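Homoserine dehydrogenase (Thermoplasma acidophilum, PDB 3ING) probably catalyses the NADPH-dependent interconversion of aspartate semialdehyde and homoserine, a shared step in the biosynthesis of threonine and methionine. Local coordinates at residues A[176-181]-A[189-194]; A[224-229]-A[255-260]; A[274-279]-A[298-303]. All blocks are in the same frame, centred on the assembly; numbering follows the deposited sequence. Where two conformers were deposited one is given.

Contact 1 of 3, residues A[176-181]-A[189-194]; sequences NYVIRN and RDVVDD. With EDO (1,2-ethanediol), chain E; EDO (1,2-ethanediol), chain F.
Tyr-177 and Val-191 carry most of this helix-helix contact, and the tyrosine can be followed outward along the valine and its helix. With CG anti to the backbone N (chi1 -170°), the ring leaves CB toward helix 188-198. Its CD2 touches Val-191 CG1 at 3.5 Å. One bond further, CE2 touches both that methyl and Asp-194 CB. The hydroxyl at the tip meets the same methylene, Tyr-177 OH to Asp-194 CB 3.5 Å, in the plane of the ring; the carboxylate beyond turns to a salt bridge with Arg-186. Asn-181 ND2 stands 3.5 Å above the Tyr-177 ring plane, over its centre, held by its bond to Tyr-177 O (2.7 Å), an oxygen that also accepts the helical Asn-181 N. In the conformer described, Val-191 forks across helix 173-183: CG1 rests 3.6 Å from Val-178 CA, CG2 3.5 Å from Asn-181 CB. No hydrogen bond crosses; apolar fit joins a roughly antiparallel helical pair linked by a short loop (140° between N-to-C directions, local axes 9.6 Å apart at closest approach). Beyond them, Asn-176 and Ile-179 turn to strand 249-258, while Tyr-177 and Asn-181 also touch the loop at Met-282.

Contact 2 of 3, residues A[224-229]-A[255-260]; sequences HIFGTE and VYVDDR. With EDO (1,2-ethanediol), chain I.
The ring of Phe-226 is enclosed by aliphatic groups on both faces and at one edge, although it sits at the very end of its helix and close to the surface. Val-257 CG2 covers one face as a CH-pi contact, 4.0 Å from the ring centroid and 26° off the normal, displaced toward the rim so that Phe-226 CE1 is its nearest ring atom, 3.6 Å away. The opposite face belongs to the residue just before it: Ile-225 CG2 stands 3.7 Å above the ring plane, over its centre. At the edge, in plane, Val-255 CG1 comes to 3.4 Å from Phe-226 CE2. Tyr-256, whose CB points away from the helix, offers mainly its backbone N. The ring reaches the strand because its CG lies anti to the carbonyl carbon (chi1 -65°). Directly after it, Gly-227 takes a positive phi of 74° and the chain leaves the helix. Pro-262 of strand 261-270 also touches the ring, and Leu-221 and Val-222 of helix 212-226 pack on Val-255. An ethanediol, probably from the crystallisation liquor, brings O1 near Phe-226 CE1 and bonds through O2 to Ile-225 O (2.9 Å); it also bonds to Val-164 O, between helix and sheet. Helix 212-226 carries Lys-217, the predicted proton donor, whose side chain is about 8 Å from that of Val-255, so the contact may help to place it. Between these two segments the fit is apolar, without hydrogen bond or charge pair, and probably rests on hydrophobic burial and dispersion.

Contact 3 of 3, residues A[274-279]-A[298-303]; sequences DDFLMS and NVSDIY
Phe-276 and Asn-298 bury the most surface here, and they meet as a ring beneath an amide side chain. Asn-298 CB sits almost exactly over the ring centre of Phe-276, 3.3 Å from the centroid and 7° off the normal, a close CH-pi contact. Its carboxamide continues over the same face toward Phe-276 CG, stacked with planes only 18° apart. The polar ends of that amide are engaged beyond the ring: OD1 accepts from Gln-288, and ND2 donates to Ser-300 OG of the second subunit, a bond that Asn-298 of that subunit returns to Ser-300 OG here. Phe-276 points to the strand because its CG is anti to the backbone N (chi1 170°), which carries CZ to 3.8 Å from Ser-300 OG. On the opposite face Ser-279 OG lies 3.3 Å above the ring plane, near the rim, tied by a 2.8 Å bond to Phe-276 O, which also accepts Ser-279 N. One water, 2.7 Å from Ser-279 OG and 2.6 Å from Ser-300 OG, links the two hydroxyls past the ring. Phe-276 also packs on Phe-276 of the second subunit. Replaced by an alanine, it would probably leave the Asn-298 amide without its stacking surface and that partner ring without its mate. An Asx turn, Leu-277 N to Asp-275 OD1 (2.9 Å), spans Phe-276, and Asp-275 is salt-bridged to Arg-168. The loop between strands 261-270 and 286-291 thus packs against strand 296-301, the edge of this chain's antiparallel sheet, where residues 298-301 pair antiparallel with the second subunit.

Overall arrangement
The three contacts follow one another along the chain, all in the part built round the antiparallel sheet. Contacts 2 and 3 reach that sheet, at strands 249-258 and 296-301, with centres 23 Å apart; contact 1 joins two helices, the first of which also packs on strand 249-258. Contacts 1 and 3 are buried, whereas contact 2 is partly exposed at the end of a helix. Each turns on an aromatic ring, but its neighbours differ: a valine, an aspartate methylene and an amide nitrogen in contact 1, aliphatic groups in contact 2, a CH-pi methylene with stacked amide, serines and a water in contact 3. Contact 3 alone reaches the second subunit, its Asn-298 and Ser-300 bonding across the interface.

Contact 1 of 3, residues A[176-181]-A[189-194]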
loop_
_atom_site.group_PDB
_atom_site.type_symbol
_atom_site.label_atom_id
_atom_site.label_comp_id
_atom_site.label_asym_id
_atom_site.label_seq_id
_atom_site.Cartn_x
_atom_site.Cartn_y
_atom_site.Cartn_z
ATOM N N ASN A 176 -5.318 4.221 22.644
ATOM C CA ASN A 176 -4.571 2.991 22.759
ATOM C C ASN A 176 -3.308 3.145 23.621
ATOM O O ASN A 176 -2.973 2.298 24.438
ATOM C CB ASN A 176 -4.276 2.429 21.370
ATOM C CG ASN A 176 -5.343 1.473 20.919
ATOM O OD1 ASN A 176 -5.447 0.362 21.461
ATOM N ND2 ASN A 176 -6.185 1.901 19.954
ATOM N N TYR A 177 -2.639 4.274 23.444
ATOM C CA TYR A 177 -1.455 4.628 24.198
ATOM C C TYR A 177 -1.836 4.722 25.649
ATOM O O TYR A 177 -1.113 4.226 26.560
ATOM C CB TYR A 177 -0.961 5.980 23.668
ATOM C CG TYR A 177 0.388 6.444 24.135
ATOM C CD1 TYR A 177 1.535 5.809 23.712
ATOM C CD2 TYR A 177 0.524 7.565 24.947
ATOM C CE1 TYR A 177 2.793 6.243 24.114
ATOM C CE2 TYR A 177 1.769 8.003 25.352
ATOM C CZ TYR A 177 2.902 7.336 24.922
ATOM O OH TYR A 177 4.171 7.750 25.251
ATOM N N VAL A 178 -2.983 5.356 25.900
ATOM C CA VAL A 178 -3.488 5.514 27.293
ATOM C C VAL A 178 -3.765 4.174 27.933
ATOM O O VAL A 178 -3.316 3.899 29.020
ATOM C CB VAL A 178 -4.775 6.385 27.361
ATOM C CG1 VAL A 178 -5.512 6.183 28.672
ATOM C CG2 VAL A 178 -4.415 7.877 27.153
ATOM N N ILE A 179 -4.526 3.329 27.262
ATOM C CA ILE A 179 -4.846 1.990 27.781
ATOM C C ILE A 179 -3.565 1.200 28.048
ATOM O O ILE A 179 -3.383 0.626 29.111
ATOM C CB ILE A 179 -5.756 1.229 26.749
ATOM C CG1 ILE A 179 -7.159 1.849 26.709
ATOM C CG2 ILE A 179 -5.860 -0.250 27.074
ATOM C CD1 ILE A 179 -8.016 1.330 25.553
ATOM N N ARG A 180 -2.651 1.183 27.081
ATOM C CA ARG A 180 -1.423 0.391 27.260
ATOM C C ARG A 180 -0.538 0.875 28.411
ATOM O O ARG A 180 0.046 0.077 29.152
ATOM C CB ARG A 180 -0.642 0.352 25.959
ATOM C CG ARG A 180 -1.405 -0.396 24.887
ATOM C CD ARG A 180 -0.646 -0.476 23.601
ATOM N NE ARG A 180 0.559 -1.282 23.728
ATOM C CZ ARG A 180 1.324 -1.671 22.710
ATOM N NH1 ARG A 180 1.027 -1.345 21.471
ATOM N NH2 ARG A 180 2.382 -2.411 22.948
ATOM N N ASN A 181 -0.417 2.187 28.531
ATOM C CA ASN A 181 0.394 2.779 29.556
ATOM C C ASN A 181 -0.266 2.693 30.929
ATOM O O ASN A 181 0.398 2.499 31.932
ATOM C CB ASN A 181 0.730 4.221 29.180
ATOM C CG ASN A 181 1.871 4.295 28.223
ATOM O OD1 ASN A 181 3.016 4.337 28.647
ATOM N ND2 ASN A 181 1.589 4.178 26.928
ATOM N N ARG A 189 -2.709 11.521 33.783
ATOM C CA ARG A 189 -2.012 12.762 33.530
ATOM C C ARG A 189 -0.677 12.488 32.860
ATOM O O ARG A 189 -0.352 13.094 31.861
ATOM C CB ARG A 189 -1.780 13.514 34.817
ATOM C CG ARG A 189 -1.362 14.985 34.588
ATOM C CD ARG A 189 -1.126 15.680 35.870
ATOM N NE ARG A 189 0.126 15.224 36.438
ATOM C CZ ARG A 189 0.493 15.322 37.700
ATOM N NH1 ARG A 189 -0.288 15.813 38.636
ATOM N NH2 ARG A 189 1.690 14.902 38.036
ATOM N N ASP A 190 0.092 11.553 33.394
ATOM C CA ASP A 190 1.407 11.298 32.816
ATOM C C ASP A 190 1.359 10.834 31.365
ATOM O O ASP A 190 2.172 11.279 30.509
ATOM C CB ASP A 190 2.125 10.251 33.628
ATOM C CG ASP A 190 2.630 10.780 34.958
ATOM O OD1 ASP A 190 2.452 11.985 35.275
ATOM O OD2 ASP A 190 3.177 9.942 35.705
ATOM N N VAL A 191 0.417 9.948 31.073
ATOM C CA VAL A 191 0.282 9.419 29.747
ATOM C C VAL A 191 -0.211 10.521 28.811
ATOM O O VAL A 191 0.367 10.738 27.735
ATOM C CB VAL A 191 -0.689 8.209 29.671
ATOM C CG1 VAL A 191 -0.663 7.607 28.222
ATOM C CG2 VAL A 191 -0.343 7.139 30.725
ATOM N N VAL A 192 -1.255 11.243 29.224
ATOM C CA VAL A 192 -1.757 12.360 28.389
ATOM C C VAL A 192 -0.619 13.362 28.089
ATOM O O VAL A 192 -0.489 13.860 26.953
ATOM C CB VAL A 192 -2.970 13.098 29.044
ATOM C CG1 VAL A 192 -3.224 14.451 28.390
ATOM C CG2 VAL A 192 -4.244 12.178 29.010
ATOM N N ASP A 193 0.237 13.610 29.085
ATOM C CA ASP A 193 1.384 14.527 28.924
ATOM C C ASP A 193 2.298 13.970 27.817
ATOM O O ASP A 193 2.685 14.693 26.904
ATOM C CB ASP A 193 2.113 14.649 30.258
ATOM C CG ASP A 193 3.378 15.542 30.207
ATOM O OD1 ASP A 193 3.394 16.558 29.530
ATOM O OD2 ASP A 193 4.347 15.234 30.916
ATOM N N ASP A 194 2.608 12.677 27.874
ATOM C CA ASP A 194 3.403 12.068 26.833
ATOM C C ASP A 194 2.734 12.116 25.467
ATOM O O ASP A 194 3.415 12.335 24.485
ATOM C CB ASP A 194 3.730 10.619 27.141
ATOM C CG ASP A 194 4.782 10.477 28.221
ATOM O OD1 ASP A 194 5.561 11.428 28.410
ATOM O OD2 ASP A 194 4.803 9.415 28.861
HETATM C C1 EDO E . 3.153 14.762 33.691
HETATM O O1 EDO E . 2.121 14.266 34.547
HETATM C C2 EDO E . 4.324 15.285 34.526
HETATM O O2 EDO E . 3.853 16.149 35.568
HETATM C C1 EDO F . -0.866 1.579 20.037
HETATM O O1 EDO F . 0.333 0.796 19.944
HETATM C C2 EDO F . -0.630 2.886 20.798
HETATM O O2 EDO F . -0.344 3.949 19.875
#

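Contact 2 of 3, residues A[224-229]-A[255-260]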
loop_
_atom_site.group_PDB
_atom_site.type_symbol
_atom_site.label_atom_id
_atom_site.label_comp_id
_atom_site.label_asym_id
_atom_site.label_seq_id
_atom_site.Cartn_x
_atom_site.Cartn_y
_atom_site.Cartn_z
ATOM N N HIS A 224 -16.225 4.315 3.168
ATOM C CA HIS A 224 -15.273 4.042 2.109
ATOM C C HIS A 224 -15.348 2.593 1.563
ATOM O O HIS A 224 -15.426 2.387 0.384
ATOM C CB HIS A 224 -13.846 4.241 2.584
ATOM C CG HIS A 224 -12.847 4.086 1.488
ATOM N ND1 HIS A 224 -12.307 5.166 0.824
ATOM C CD2 HIS A 224 -12.318 2.987 0.903
ATOM C CE1 HIS A 224 -11.473 4.740 -0.109
ATOM N NE2 HIS A 224 -11.471 3.425 -0.091
ATOM N N ILE A 225 -15.282 1.602 2.437
ATOM C CA ILE A 225 -15.173 0.236 2.010
ATOM C C ILE A 225 -16.501 -0.279 1.504
ATOM O O ILE A 225 -16.521 -0.938 0.442
ATOM C CB ILE A 225 -14.670 -0.655 3.127
ATOM C CG1 ILE A 225 -13.252 -0.210 3.517
ATOM C CG2 ILE A 225 -14.725 -2.139 2.696
ATOM C CD1 ILE A 225 -12.699 -0.825 4.796
ATOM N N PHE A 226 -17.597 -0.027 2.242
ATOM C CA PHE A 226 -18.878 -0.626 1.846
ATOM C C PHE A 226 -19.860 0.292 1.141
ATOM O O PHE A 226 -20.952 -0.127 0.782
ATOM C CB PHE A 226 -19.507 -1.307 3.058
ATOM C CG PHE A 226 -18.689 -2.481 3.553
ATOM C CD1 PHE A 226 -18.608 -3.634 2.802
ATOM C CD2 PHE A 226 -17.971 -2.402 4.728
ATOM C CE1 PHE A 226 -17.842 -4.705 3.230
ATOM C CE2 PHE A 226 -17.210 -3.482 5.163
ATOM C CZ PHE A 226 -17.152 -4.624 4.407
ATOM N N GLY A 227 -19.470 1.532 0.896
ATOM C CA GLY A 227 -20.310 2.411 0.107
ATOM C C GLY A 227 -21.539 2.928 0.817
ATOM O O GLY A 227 -22.503 3.335 0.175
ATOM N N THR A 228 -21.528 2.919 2.138
ATOM C CA THR A 228 -22.631 3.426 2.908
ATOM C C THR A 228 -22.428 4.921 3.146
ATOM O O THR A 228 -21.385 5.486 2.765
ATOM C CB THR A 228 -22.674 2.696 4.253
ATOM O OG1 THR A 228 -21.344 2.675 4.789
ATOM C CG2 THR A 228 -23.134 1.258 4.041
ATOM N N GLU A 229 -23.431 5.557 3.767
ATOM C CA GLU A 229 -23.338 6.958 4.127
ATOM C C GLU A 229 -23.715 7.095 5.599
ATOM O O GLU A 229 -24.539 7.924 5.960
ATOM C CB GLU A 229 -24.212 7.816 3.200
ATOM C CG GLU A 229 -23.698 7.766 1.791
ATOM C CD GLU A 229 -24.296 8.853 0.937
ATOM O OE1 GLU A 229 -25.492 9.110 1.141
ATOM O OE2 GLU A 229 -23.576 9.442 0.086
ATOM N N VAL A 255 -14.718 -3.165 10.899
ATOM C CA VAL A 255 -15.719 -2.874 9.890
ATOM C C VAL A 255 -15.899 -4.147 9.104
ATOM O O VAL A 255 -14.931 -4.752 8.606
ATOM C CB VAL A 255 -15.303 -1.689 9.007
ATOM C CG1 VAL A 255 -16.244 -1.542 7.841
ATOM C CG2 VAL A 255 -15.276 -0.372 9.846
ATOM N N TYR A 256 -17.134 -4.569 9.000
ATOM C CA TYR A 256 -17.482 -5.853 8.383
ATOM C C TYR A 256 -18.983 -5.883 8.141
ATOM O O TYR A 256 -19.666 -4.972 8.536
ATOM C CB TYR A 256 -17.079 -7.009 9.287
ATOM C CG TYR A 256 -17.736 -7.014 10.638
ATOM C CD1 TYR A 256 -17.209 -6.279 11.686
ATOM C CD2 TYR A 256 -18.868 -7.768 10.873
ATOM C CE1 TYR A 256 -17.812 -6.281 12.919
ATOM C CE2 TYR A 256 -19.472 -7.778 12.103
ATOM C CZ TYR A 256 -18.933 -7.050 13.121
ATOM O OH TYR A 256 -19.539 -7.045 14.345
ATOM N N VAL A 257 -19.487 -6.937 7.499
ATOM C CA VAL A 257 -20.912 -7.069 7.219
ATOM C C VAL A 257 -21.537 -8.144 8.126
ATOM O O VAL A 257 -21.012 -9.239 8.223
ATOM C CB VAL A 257 -21.154 -7.456 5.762
ATOM C CG1 VAL A 257 -22.663 -7.711 5.505
ATOM C CG2 VAL A 257 -20.616 -6.388 4.851
ATOM N N ASP A 258 -22.622 -7.792 8.813
ATOM C CA ASP A 258 -23.364 -8.694 9.696
ATOM C C ASP A 258 -24.770 -8.743 9.192
ATOM O O ASP A 258 -25.449 -7.703 9.158
ATOM C CB ASP A 258 -23.405 -8.177 11.141
ATOM N N ASP A 259 -25.204 -9.935 8.797
ATOM C CA ASP A 259 -26.554 -10.138 8.281
ATOM C C ASP A 259 -26.867 -9.087 7.211
ATOM O O ASP A 259 -27.760 -8.255 7.373
ATOM C CB ASP A 259 -27.576 -10.104 9.429
ATOM N N ARG A 260 -26.054 -9.102 6.156
ATOM C CA ARG A 260 -26.222 -8.232 4.986
ATOM C C ARG A 260 -26.076 -6.712 5.249
ATOM O O ARG A 260 -26.128 -5.941 4.295
ATOM C CB ARG A 260 -27.576 -8.525 4.324
HETATM C C1 EDO I . -15.905 -4.104 -1.247
HETATM O O1 EDO I . -16.558 -4.646 -0.068
HETATM C C2 EDO I . -14.482 -3.578 -1.013
HETATM O O2 EDO I . -14.307 -2.114 -1.020
#

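Contact 3 of 3, residues A[274-279]-A[298-303]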
loop_
_atom_site.group_PDB
_atom_site.type_symbol
_atom_site.label_atom_id
_atom_site.label_comp_id
_atom_site.label_asym_id
_atom_site.label_seq_id
_atom_site.Cartn_x
_atom_site.Cartn_y
_atom_site.Cartn_z
ATOM N N ASP A 274 -0.946 -14.372 19.121
ATOM C CA ASP A 274 -0.628 -14.507 17.699
ATOM C C ASP A 274 -1.422 -13.585 16.758
ATOM O O ASP A 274 -1.311 -13.693 15.545
ATOM C CB ASP A 274 -0.804 -15.968 17.291
ATOM C CG ASP A 274 0.076 -16.893 18.118
ATOM O OD1 ASP A 274 1.290 -16.583 18.244
ATOM O OD2 ASP A 274 -0.443 -17.908 18.657
ATOM N N ASP A 275 -2.196 -12.665 17.314
ATOM C CA ASP A 275 -2.939 -11.700 16.517
ATOM C C ASP A 275 -1.954 -10.743 15.871
ATOM O O ASP A 275 -1.065 -10.270 16.554
ATOM C CB ASP A 275 -3.851 -10.937 17.473
ATOM C CG ASP A 275 -4.889 -10.071 16.768
ATOM O OD1 ASP A 275 -4.560 -9.371 15.785
ATOM O OD2 ASP A 275 -6.042 -10.080 17.250
ATOM N N PHE A 276 -2.111 -10.403 14.594
ATOM C CA PHE A 276 -1.182 -9.440 13.958
ATOM C C PHE A 276 -1.132 -8.129 14.718
ATOM O O PHE A 276 -0.098 -7.485 14.828
ATOM C CB PHE A 276 -1.555 -9.134 12.510
ATOM C CG PHE A 276 -0.778 -7.977 11.917
ATOM C CD1 PHE A 276 0.547 -8.136 11.569
ATOM C CD2 PHE A 276 -1.358 -6.729 11.761
ATOM C CE1 PHE A 276 1.297 -7.080 11.089
ATOM C CE2 PHE A 276 -0.634 -5.675 11.268
ATOM C CZ PHE A 276 0.708 -5.853 10.910
ATOM N N LEU A 277 -2.260 -7.746 15.270
ATOM C CA LEU A 277 -2.350 -6.436 15.911
ATOM C C LEU A 277 -1.478 -6.348 17.146
ATOM O O LEU A 277 -1.141 -5.244 17.606
ATOM C CB LEU A 277 -3.816 -6.088 16.233
ATOM C CG LEU A 277 -4.759 -5.910 15.040
ATOM C CD1 LEU A 277 -6.205 -5.491 15.509
ATOM C CD2 LEU A 277 -4.128 -4.922 14.033
HETATM N N MSE A 278 -1.141 -7.495 17.717
HETATM C CA MSE A 278 -0.229 -7.512 18.844
HETATM C C MSE A 278 1.214 -7.280 18.404
HETATM O O MSE A 278 2.065 -7.070 19.257
HETATM C CB MSE A 278 -0.347 -8.844 19.611
HETATM C CG MSE A 278 -1.620 -8.910 20.461
HETATM SE SE MSE A 278 -1.653 -7.630 21.937
HETATM C CE MSE A 278 -0.262 -8.456 22.869
ATOM N N SER A 279 1.497 -7.267 17.089
ATOM C CA SER A 279 2.854 -6.968 16.637
ATOM C C SER A 279 3.096 -5.451 16.632
ATOM O O SER A 279 4.222 -5.008 16.492
ATOM C CB SER A 279 3.135 -7.491 15.220
ATOM O OG SER A 279 2.502 -6.687 14.216
ATOM N N ASN A 298 -1.591 -7.224 5.992
ATOM C CA ASN A 298 -1.308 -6.530 7.228
ATOM C C ASN A 298 -0.415 -5.325 6.966
ATOM O O ASN A 298 0.554 -5.431 6.253
ATOM C CB ASN A 298 -0.623 -7.451 8.239
ATOM C CG ASN A 298 -1.237 -8.839 8.284
ATOM O OD1 ASN A 298 -2.442 -8.986 8.487
ATOM N ND2 ASN A 298 -0.400 -9.871 8.108
ATOM N N VAL A 299 -0.707 -4.204 7.620
ATOM C CA VAL A 299 0.036 -2.952 7.377
ATOM C C VAL A 299 0.147 -2.251 8.710
ATOM O O VAL A 299 -0.832 -2.199 9.474
ATOM C CB VAL A 299 -0.651 -2.032 6.366
ATOM C CG1 VAL A 299 0.231 -0.777 6.065
ATOM C CG2 VAL A 299 -1.024 -2.777 5.060
ATOM N N SER A 300 1.339 -1.800 9.030
ATOM C CA SER A 300 1.563 -1.066 10.269
ATOM C C SER A 300 2.734 -0.102 10.113
ATOM O O SER A 300 3.375 -0.045 9.068
ATOM C CB SER A 300 1.800 -2.042 11.425
ATOM O OG SER A 300 2.986 -2.775 11.273
ATOM N N ASP A 301 3.013 0.671 11.159
ATOM C CA ASP A 301 4.241 1.443 11.181
ATOM C C ASP A 301 4.889 1.372 12.546
ATOM O O ASP A 301 4.323 0.813 13.479
ATOM C CB ASP A 301 4.043 2.908 10.719
ATOM C CG ASP A 301 3.097 3.704 11.592
ATOM O OD1 ASP A 301 2.637 3.207 12.628
ATOM O OD2 ASP A 301 2.767 4.832 11.161
ATOM N N ILE A 302 6.046 2.002 12.652
ATOM C CA ILE A 302 6.821 1.956 13.871
ATOM C C ILE A 302 6.507 3.145 14.766
ATOM O O ILE A 302 6.408 3.022 15.972
ATOM C CB ILE A 302 8.310 1.906 13.499
ATOM C CG1 ILE A 302 8.622 0.601 12.741
ATOM C CG2 ILE A 302 9.216 2.025 14.708
ATOM C CD1 ILE A 302 8.374 -0.642 13.529
ATOM N N TYR A 303 6.386 4.323 14.184
ATOM C CA TYR A 303 6.149 5.503 14.983
ATOM C C TYR A 303 5.165 6.358 14.219
ATOM O O TYR A 303 5.513 6.880 13.180
ATOM C CB TYR A 303 7.459 6.247 15.182
ATOM C CG TYR A 303 7.323 7.427 16.116
ATOM C CD1 TYR A 303 6.924 8.666 15.650
ATOM C CD2 TYR A 303 7.570 7.284 17.479
ATOM C CE1 TYR A 303 6.776 9.756 16.526
ATOM C CE2 TYR A 303 7.408 8.341 18.359
ATOM C CZ TYR A 303 7.034 9.583 17.887
ATOM O OH TYR A 303 6.922 10.655 18.781
HETATM O O HOH W 1 3.543 -4.398 13.250
#